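Local atomic coordinates of 4-hydroxy-tetrahydrodipicolinate synthase (Thermotoga maritima, PDB entry 1O5K), a protein that probably catalyses the condensation of pyruvate with aspartate-beta-semialdehyde to 4-hydroxy-tetrahydrodipicolinate, a step of lysine biosynthesis through diaminopimelate. Residues A[16-22]-A[217-223]; A[71-75]-A[106-110]; A[130-134]-A[166-170]. All blocks are in the same frame, centred on the assembly; numbering follows the deposited sequence. Where two conformers were deposited one is given.

In the fold
All three contacts belong to one (β/α)8 barrel. Contact 1 is the buried one, near the centre of the subunit, and joins the first strand directly to the last; backbone and side-chain hydrogen bonds dominate it. Contacts 2 and 3 lie further out and are partly buried. In each, a barrel helix meets the turn that follows a later helix, 93-106 or 156-165, and leucine methyls against backbone and small side chains do most of the work, with a bridging water in contact 2. Contacts 1 and 3 reach the same sheet, their centres about 24 Å apart. Contacts 2 and 3 follow one another along the chain, both inside the long span that contact 1 closes.

Contact 1. Residues A[16-22]-A[217-223]; sequences GVGTAIV and VISVVSN
T19 OG1 takes part in two hydrogen bonds: it accepts from S222 OG at 2.6 Å and is bonded to Q42 OE1 of helix 32-44. The S222 hydroxyl is brought there by its chi1 of 61°, which sets OG between the backbone N and the carbonyl carbon. Before this point segments 16-22 and 217-223 run as parallel strands, with V17, G18 and T19 paired to V217, I218 and S219. G18 stands at the centre: its N donates to V217 O at 2.9 Å, and its O accepts from S219 N. The outer bonds are V217 N to G16 O and A20 N to S219 O. These strands are the first and last of the (β/α)8 barrel, and their pairing closes it. On one face V17 and V217 lie side by side, V17 CG2 3.9 Å from V217 CG1, under helix 226-237; on the other, A20 CB meets I218 CG2 at 4.1 Å, on the side where I218 is predicted to bind pyruvate.

Beyond S219 the segment 217-223 turns, and its side chains replace backbone pairing. S219 OG accepts from S222 N in an ST motif while also bonding D203. N223 then reaches across to the first segment with its amide: ND2 donates to A20 O at 2.9 Å and also to V220 O. Both acceptors lie close to the amide plane, although ND2 stands 45° above the carbonyl plane of A20. Its OD1 takes V22 N at 3.3 Å. With both ends engaged, the amide is probably fixed in this flip, since the reverse would set its oxygen against A20 O and V220 O and its NH2 against V22 N. The asparagine thus continues the closure of the barrel with amide bonds where the strands have ceased to pair.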
loop_
_atom_site.group_PDB
_atom_site.type_symbol
_atom_site.label_atom_id
_atom_site.label_comp_id
_atom_site.label_asym_id
_atom_site.label_seq_id
_atom_site.Cartn_x
_atom_site.Cartn_y
_atom_site.Cartn_z
ATOM N N GLY A 16 19.568 21.995 -12.904
ATOM C CA GLY A 16 19.666 21.075 -14.010
ATOM C C GLY A 16 20.021 19.698 -13.508
ATOM O O GLY A 16 19.397 19.229 -12.572
ATOM N N VAL A 17 21.040 19.072 -14.127
ATOM C CA VAL A 17 21.300 17.640 -13.935
ATOM C C VAL A 17 22.595 17.440 -13.160
ATOM O O VAL A 17 23.647 17.982 -13.553
ATOM C CB VAL A 17 21.436 16.906 -15.271
ATOM C CG1 VAL A 17 21.756 15.427 -15.008
ATOM C CG2 VAL A 17 20.165 17.052 -16.052
ATOM N N GLY A 18 22.484 16.711 -12.059
ATOM C CA GLY A 18 23.598 16.221 -11.275
ATOM C C GLY A 18 23.593 14.710 -11.390
ATOM O O GLY A 18 22.616 14.074 -11.040
ATOM N N THR A 19 24.660 14.143 -11.956
ATOM C CA THR A 19 24.710 12.681 -12.156
ATOM C C THR A 19 25.109 11.948 -10.902
ATOM O O THR A 19 26.115 12.241 -10.347
ATOM C CB THR A 19 25.675 12.354 -13.250
ATOM O OG1 THR A 19 25.151 12.889 -14.504
ATOM C CG2 THR A 19 25.796 10.852 -13.489
ATOM N N ALA A 20 24.299 10.977 -10.492
ATOM C CA ALA A 20 24.645 10.103 -9.365
ATOM C C ALA A 20 25.474 8.998 -10.004
ATOM O O ALA A 20 24.964 8.010 -10.514
ATOM C CB ALA A 20 23.408 9.563 -8.711
ATOM N N ILE A 21 26.771 9.198 -9.994
ATOM C CA ILE A 21 27.674 8.415 -10.863
ATOM C C ILE A 21 27.982 7.074 -10.194
ATOM O O ILE A 21 28.063 6.986 -8.964
ATOM C CB ILE A 21 28.928 9.229 -11.206
ATOM C CG1 ILE A 21 29.679 8.564 -12.373
ATOM C CG2 ILE A 21 29.835 9.440 -9.966
ATOM C CD1 ILE A 21 30.732 9.418 -13.023
ATOM N N VAL A 22 28.011 6.016 -11.008
ATOM C CA VAL A 22 28.441 4.690 -10.549
ATOM C C VAL A 22 29.924 4.667 -10.124
ATOM O O VAL A 22 30.703 5.539 -10.466
ATOM C CB VAL A 22 28.225 3.579 -11.606
ATOM C CG1 VAL A 22 26.766 3.469 -12.076
ATOM C CG2 VAL A 22 29.149 3.797 -12.792
ATOM N N VAL A 217 17.402 17.578 -11.277
ATOM C CA VAL A 217 17.438 16.166 -10.957
ATOM C C VAL A 217 18.825 15.680 -10.588
ATOM O O VAL A 217 19.810 16.117 -11.155
ATOM C CB VAL A 217 16.881 15.279 -12.106
ATOM C CG1 VAL A 217 17.641 15.549 -13.424
ATOM C CG2 VAL A 217 16.877 13.763 -11.759
ATOM N N ILE A 218 18.875 14.832 -9.559
ATOM C CA ILE A 218 20.066 14.070 -9.253
ATOM C C ILE A 218 19.758 12.666 -9.820
ATOM O O ILE A 218 18.911 11.925 -9.298
ATOM C CB ILE A 218 20.433 14.087 -7.777
ATOM C CG1 ILE A 218 20.864 15.517 -7.371
ATOM C CG2 ILE A 218 21.572 13.051 -7.555
ATOM C CD1 ILE A 218 20.978 15.748 -5.835
ATOM N N SER A 219 20.397 12.405 -10.969
ATOM C CA SER A 219 19.963 11.411 -11.946
ATOM C C SER A 219 20.763 10.137 -11.959
ATOM O O SER A 219 21.959 10.136 -11.831
ATOM C CB SER A 219 20.073 12.035 -13.349
ATOM O OG SER A 219 19.635 11.153 -14.367
ATOM N N VAL A 220 20.063 9.052 -12.227
ATOM C CA VAL A 220 20.715 7.753 -12.568
ATOM C C VAL A 220 20.870 7.639 -14.106
ATOM O O VAL A 220 21.921 7.254 -14.654
ATOM C CB VAL A 220 19.859 6.652 -12.061
ATOM C CG1 VAL A 220 20.319 5.280 -12.585
ATOM C CG2 VAL A 220 19.853 6.647 -10.498
ATOM N N VAL A 221 19.794 7.966 -14.810
ATOM C CA VAL A 221 19.763 7.886 -16.271
ATOM C C VAL A 221 20.867 8.677 -16.947
ATOM O O VAL A 221 21.337 8.284 -18.019
ATOM C CB VAL A 221 18.361 8.360 -16.857
ATOM C CG1 VAL A 221 18.404 8.294 -18.352
ATOM C CG2 VAL A 221 17.193 7.480 -16.370
ATOM N N SER A 222 21.238 9.835 -16.392
ATOM C CA SER A 222 22.310 10.590 -16.961
ATOM C C SER A 222 23.662 9.878 -17.015
ATOM O O SER A 222 24.555 10.347 -17.730
ATOM C CB SER A 222 22.492 11.926 -16.234
ATOM O OG SER A 222 22.805 11.755 -14.853
ATOM N N ASN A 223 23.850 8.771 -16.276
ATOM C CA ASN A 223 25.068 7.984 -16.468
ATOM C C ASN A 223 25.227 7.544 -17.918
ATOM O O ASN A 223 26.335 7.511 -18.451
ATOM C CB ASN A 223 25.050 6.744 -15.589
ATOM C CG ASN A 223 25.500 7.015 -14.154
ATOM O OD1 ASN A 223 26.708 6.976 -13.843
ATOM N ND2 ASN A 223 24.521 7.232 -13.252
#

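Contact 2. Residues A[71-75]-A[106-110]; sequences VSRTL and LGANG
V71 and L106 meet with their side chains at about a right angle, V71 CG1 lying 3.9 Å from L106 CD1. The other branch of the leucine turns to the next residue of the helix, CD2 coming 3.7 Å from S72 OG. That hydroxyl is bonded to E68 O one turn back, and through a water 2.9 Å from S72 OG it is linked to L106 O, to which the water donates at 2.6 Å. Helix 64-78 here packs against the end of its neighbour in the (β/α)8 barrel, helix 93-106, which stops in a Schellman motif with G107 at positive phi before strand 110-114 begins. With CG anti to its carbonyl carbon (chi1 -66°), L75 spreads its two methyls over this turn: CD1 is 3.3 Å from L106 O, and CD2 3.5 Å from G107 O. Cutting L75 back to an alanine would remove both methyls and would probably open a gap over these two carbonyls and against V84 of strand 84-87. Past the turn, the side chains of L75 and N109 slide by each other in opposite directions, CD2 of L75 coming 3.9 Å from OD1 of N109, an oxygen that accepts from V84 N.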
loop_
_atom_site.group_PDB
_atom_site.type_symbol
_atom_site.label_atom_id
_atom_site.label_comp_id
_atom_site.label_asym_id
_atom_site.label_seq_id
_atom_site.Cartn_x
_atom_site.Cartn_y
_atom_site.Cartn_z
ATOM N N VAL A 71 36.865 10.190 -4.259
ATOM C CA VAL A 71 36.470 11.596 -4.133
ATOM C C VAL A 71 37.604 12.469 -4.700
ATOM O O VAL A 71 37.365 13.410 -5.485
ATOM C CB VAL A 71 36.144 11.957 -2.686
ATOM C CG1 VAL A 71 36.094 13.525 -2.474
ATOM C CG2 VAL A 71 34.844 11.264 -2.299
ATOM N N SER A 72 38.829 12.200 -4.258
ATOM C CA SER A 72 39.974 13.001 -4.685
ATOM C C SER A 72 40.140 12.941 -6.188
ATOM O O SER A 72 40.396 13.979 -6.836
ATOM C CB SER A 72 41.244 12.516 -3.991
ATOM O OG SER A 72 41.125 12.799 -2.599
ATOM N N ARG A 73 39.985 11.744 -6.760
ATOM C CA ARG A 73 40.149 11.621 -8.205
ATOM C C ARG A 73 39.050 12.381 -8.977
ATOM O O ARG A 73 39.320 12.950 -10.009
ATOM C CB ARG A 73 40.196 10.166 -8.650
ATOM C CG ARG A 73 40.581 9.975 -10.120
ATOM C CD ARG A 73 41.971 10.615 -10.432
ATOM N NE ARG A 73 42.278 10.744 -11.853
ATOM C CZ ARG A 73 43.179 11.609 -12.368
ATOM N NH1 ARG A 73 43.848 12.460 -11.594
ATOM N NH2 ARG A 73 43.406 11.646 -13.677
ATOM N N THR A 74 37.818 12.408 -8.460
ATOM C CA THR A 74 36.731 13.129 -9.114
ATOM C C THR A 74 37.056 14.620 -9.129
ATOM O O THR A 74 36.996 15.289 -10.175
ATOM C CB THR A 74 35.429 12.908 -8.371
ATOM O OG1 THR A 74 35.187 11.491 -8.249
ATOM C CG2 THR A 74 34.279 13.498 -9.185
ATOM N N LEU A 75 37.470 15.129 -7.970
ATOM C CA LEU A 75 37.866 16.567 -7.896
ATOM C C LEU A 75 38.996 16.909 -8.859
ATOM O O LEU A 75 38.983 17.982 -9.482
ATOM C CB LEU A 75 38.162 16.965 -6.460
ATOM C CG LEU A 75 37.001 16.955 -5.490
ATOM C CD1 LEU A 75 37.526 16.789 -4.060
ATOM C CD2 LEU A 75 36.145 18.242 -5.639
ATOM N N LEU A 106 38.603 16.627 2.235
ATOM C CA LEU A 106 39.052 16.270 0.877
ATOM C C LEU A 106 38.780 17.337 -0.169
ATOM O O LEU A 106 39.289 17.266 -1.296
ATOM C CB LEU A 106 38.403 14.988 0.424
ATOM C CG LEU A 106 38.835 13.769 1.205
ATOM C CD1 LEU A 106 37.982 12.586 0.804
ATOM C CD2 LEU A 106 40.348 13.494 0.972
ATOM N N GLY A 107 37.964 18.309 0.198
ATOM C CA GLY A 107 37.649 19.406 -0.678
ATOM C C GLY A 107 36.402 19.219 -1.511
ATOM O O GLY A 107 36.272 19.879 -2.509
ATOM N N ALA A 108 35.475 18.340 -1.096
ATOM C CA ALA A 108 34.128 18.236 -1.713
ATOM C C ALA A 108 33.419 19.588 -1.691
ATOM O O ALA A 108 33.676 20.401 -0.808
ATOM C CB ALA A 108 33.297 17.218 -0.982
ATOM N N ASN A 109 32.491 19.789 -2.614
ATOM C CA ASN A 109 31.783 21.065 -2.715
ATOM C C ASN A 109 30.457 21.064 -1.937
ATOM O O ASN A 109 29.803 22.097 -1.760
ATOM C CB ASN A 109 31.576 21.433 -4.180
ATOM C CG ASN A 109 32.885 21.435 -4.979
ATOM O OD1 ASN A 109 33.069 20.648 -5.911
ATOM N ND2 ASN A 109 33.798 22.330 -4.611
ATOM N N GLY A 110 30.059 19.883 -1.514
ATOM C CA GLY A 110 28.858 19.652 -0.730
ATOM C C GLY A 110 28.755 18.192 -0.342
ATOM O O GLY A 110 29.527 17.340 -0.805
HETATM O O HOH W 1 41.075 15.637 -2.338
#

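Contact 3. Residues A[130-134]-A[166-170]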
loop_
_atom_site.group_PDB
_atom_site.type_symbol
_atom_site.label_atom_id
_atom_site.label_comp_id
_atom_site.label_asym_id
_atom_site.label_seq_id
_atom_site.Cartn_x
_atom_site.Cartn_y
_atom_site.Cartn_z
ATOM N N TYR A 130 20.050 16.441 11.249
ATOM C CA TYR A 130 20.557 17.449 10.299
ATOM C C TYR A 130 21.068 18.687 11.037
ATOM O O TYR A 130 22.064 19.283 10.622
ATOM C CB TYR A 130 19.481 17.790 9.288
ATOM C CG TYR A 130 19.266 16.663 8.298
ATOM C CD1 TYR A 130 20.245 16.368 7.331
ATOM C CD2 TYR A 130 18.131 15.851 8.339
ATOM C CE1 TYR A 130 20.086 15.272 6.505
ATOM C CE2 TYR A 130 17.969 14.805 7.470
ATOM C CZ TYR A 130 18.957 14.524 6.556
ATOM O OH TYR A 130 18.789 13.444 5.685
ATOM N N LYS A 131 20.418 19.053 12.143
ATOM C CA LYS A 131 20.887 20.197 12.931
ATOM C C LYS A 131 22.296 19.960 13.487
ATOM O O LYS A 131 23.200 20.823 13.422
ATOM C CB LYS A 131 19.945 20.482 14.091
ATOM C CG LYS A 131 20.373 21.732 14.858
ATOM C CD LYS A 131 19.233 22.414 15.562
ATOM C CE LYS A 131 19.189 22.087 17.041
ATOM N NZ LYS A 131 18.588 20.762 17.248
ATOM N N TYR A 132 22.464 18.806 14.102
ATOM C CA TYR A 132 23.746 18.412 14.671
ATOM C C TYR A 132 24.841 18.526 13.635
ATOM O O TYR A 132 25.897 19.106 13.890
ATOM C CB TYR A 132 23.710 16.990 15.202
ATOM C CG TYR A 132 24.971 16.556 15.936
ATOM C CD1 TYR A 132 25.153 16.857 17.284
ATOM C CD2 TYR A 132 25.966 15.835 15.289
ATOM C CE1 TYR A 132 26.310 16.448 17.971
ATOM C CE2 TYR A 132 27.122 15.447 15.957
ATOM C CZ TYR A 132 27.273 15.744 17.295
ATOM O OH TYR A 132 28.401 15.350 17.962
ATOM N N ILE A 133 24.589 17.977 12.456
ATOM C CA ILE A 133 25.582 18.002 11.386
ATOM C C ILE A 133 25.845 19.416 10.844
ATOM O O ILE A 133 26.993 19.868 10.729
ATOM C CB ILE A 133 25.152 17.054 10.269
ATOM C CG1 ILE A 133 24.986 15.618 10.822
ATOM C CG2 ILE A 133 26.144 17.080 9.173
ATOM C CD1 ILE A 133 24.126 14.691 9.956
ATOM N N SER A 134 24.756 20.118 10.580
ATOM C CA SER A 134 24.782 21.493 10.060
ATOM C C SER A 134 25.616 22.407 10.958
ATOM O O SER A 134 26.357 23.243 10.463
ATOM C CB SER A 134 23.328 21.993 9.897
ATOM O OG SER A 134 23.228 23.401 9.725
ATOM N N LEU A 166 18.289 25.798 9.186
ATOM C CA LEU A 166 19.668 25.284 9.083
ATOM C C LEU A 166 20.286 25.840 7.828
ATOM O O LEU A 166 20.041 25.345 6.743
ATOM C CB LEU A 166 19.648 23.758 9.092
ATOM C CG LEU A 166 18.828 23.127 10.231
ATOM C CD1 LEU A 166 18.860 21.593 10.052
ATOM C CD2 LEU A 166 19.327 23.599 11.619
ATOM N N LYS A 167 21.083 26.890 7.966
ATOM C CA LYS A 167 21.463 27.727 6.811
ATOM C C LYS A 167 22.357 27.002 5.818
ATOM O O LYS A 167 22.349 27.273 4.613
ATOM C CB LYS A 167 22.117 29.023 7.287
ATOM C CG LYS A 167 21.191 29.940 8.108
ATOM C CD LYS A 167 19.711 29.958 7.649
ATOM C CE LYS A 167 18.840 30.675 8.682
ATOM N NZ LYS A 167 17.490 30.943 8.121
ATOM N N ASN A 168 23.094 26.067 6.376
ATOM C CA ASN A 168 24.008 25.155 5.725
ATOM C C ASN A 168 23.311 24.050 4.900
ATOM O O ASN A 168 23.926 23.443 4.043
ATOM C CB ASN A 168 24.704 24.433 6.900
ATOM C CG ASN A 168 26.138 24.569 6.886
ATOM O OD1 ASN A 168 26.672 25.698 6.779
ATOM N ND2 ASN A 168 26.833 23.443 7.058
ATOM N N VAL A 169 22.046 23.727 5.207
ATOM C CA VAL A 169 21.298 22.758 4.430
ATOM C C VAL A 169 20.706 23.562 3.258
ATOM O O VAL A 169 19.874 24.466 3.442
ATOM C CB VAL A 169 20.211 22.048 5.221
ATOM C CG1 VAL A 169 19.515 21.030 4.335
ATOM C CG2 VAL A 169 20.793 21.381 6.505
ATOM N N VAL A 170 21.190 23.264 2.067
ATOM C CA VAL A 170 20.963 24.116 0.905
ATOM C C VAL A 170 19.883 23.543 -0.018
ATOM O O VAL A 170 19.352 24.228 -0.885
ATOM C CB VAL A 170 22.245 24.359 0.127
ATOM C CG1 VAL A 170 23.286 25.015 1.025
ATOM C CG2 VAL A 170 22.773 23.126 -0.435
#
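Y130 meets L166 through its CB, which lies 3.9 Å from L166 CD1, while its ring leads away from the second segment. The contact belongs to the outer layer of the (β/α)8 barrel: helix 123-134 packs against the turn that joins helix 156-165 to strand 169-171. The phenol end of Y130 runs inward past V143 and I162, and its OH is hydrogen-bonded to V113 O of strand 110-114, so this one residue ties the helix to the strand layer beneath it.

At K131 the leucine meets both backbone and side chain. L166 CD1 approaches K131 N to 3.6 Å, and L166 CD2 lies 4.0 Å from K131 CA, so the forked end of the leucine rests on the helix backbone around the Y130–K131 peptide. CG of L166 lies anti to its own carbonyl carbon (chi1 -50°), which helps to send both methyls toward the helix. The side chains of K131 and L166 cross at about a right angle; K131 was modelled in two conformers, and in the one given its CG lies near L166 CD2.

S134, one turn after Y130, faces the turn itself and buries much of its surface there. Its OG lies among carbons, 3.7 Å from L166 CB. The turn is type I, closed by a bond of 3.0 Å from V169 N to L166 O; the same oxygen also accepts from R193 NH1. V169 adds a looser touch, its CG2 4.3 Å from S134 CB, before strand 169-171 carries on into the barrel beside strand 141-144. N168 turns its amide past the helix end, where ND2 bonds T137 O and comes near S134 O only at a poor angle; its CB packs closer, 3.4 Å from S134 OG.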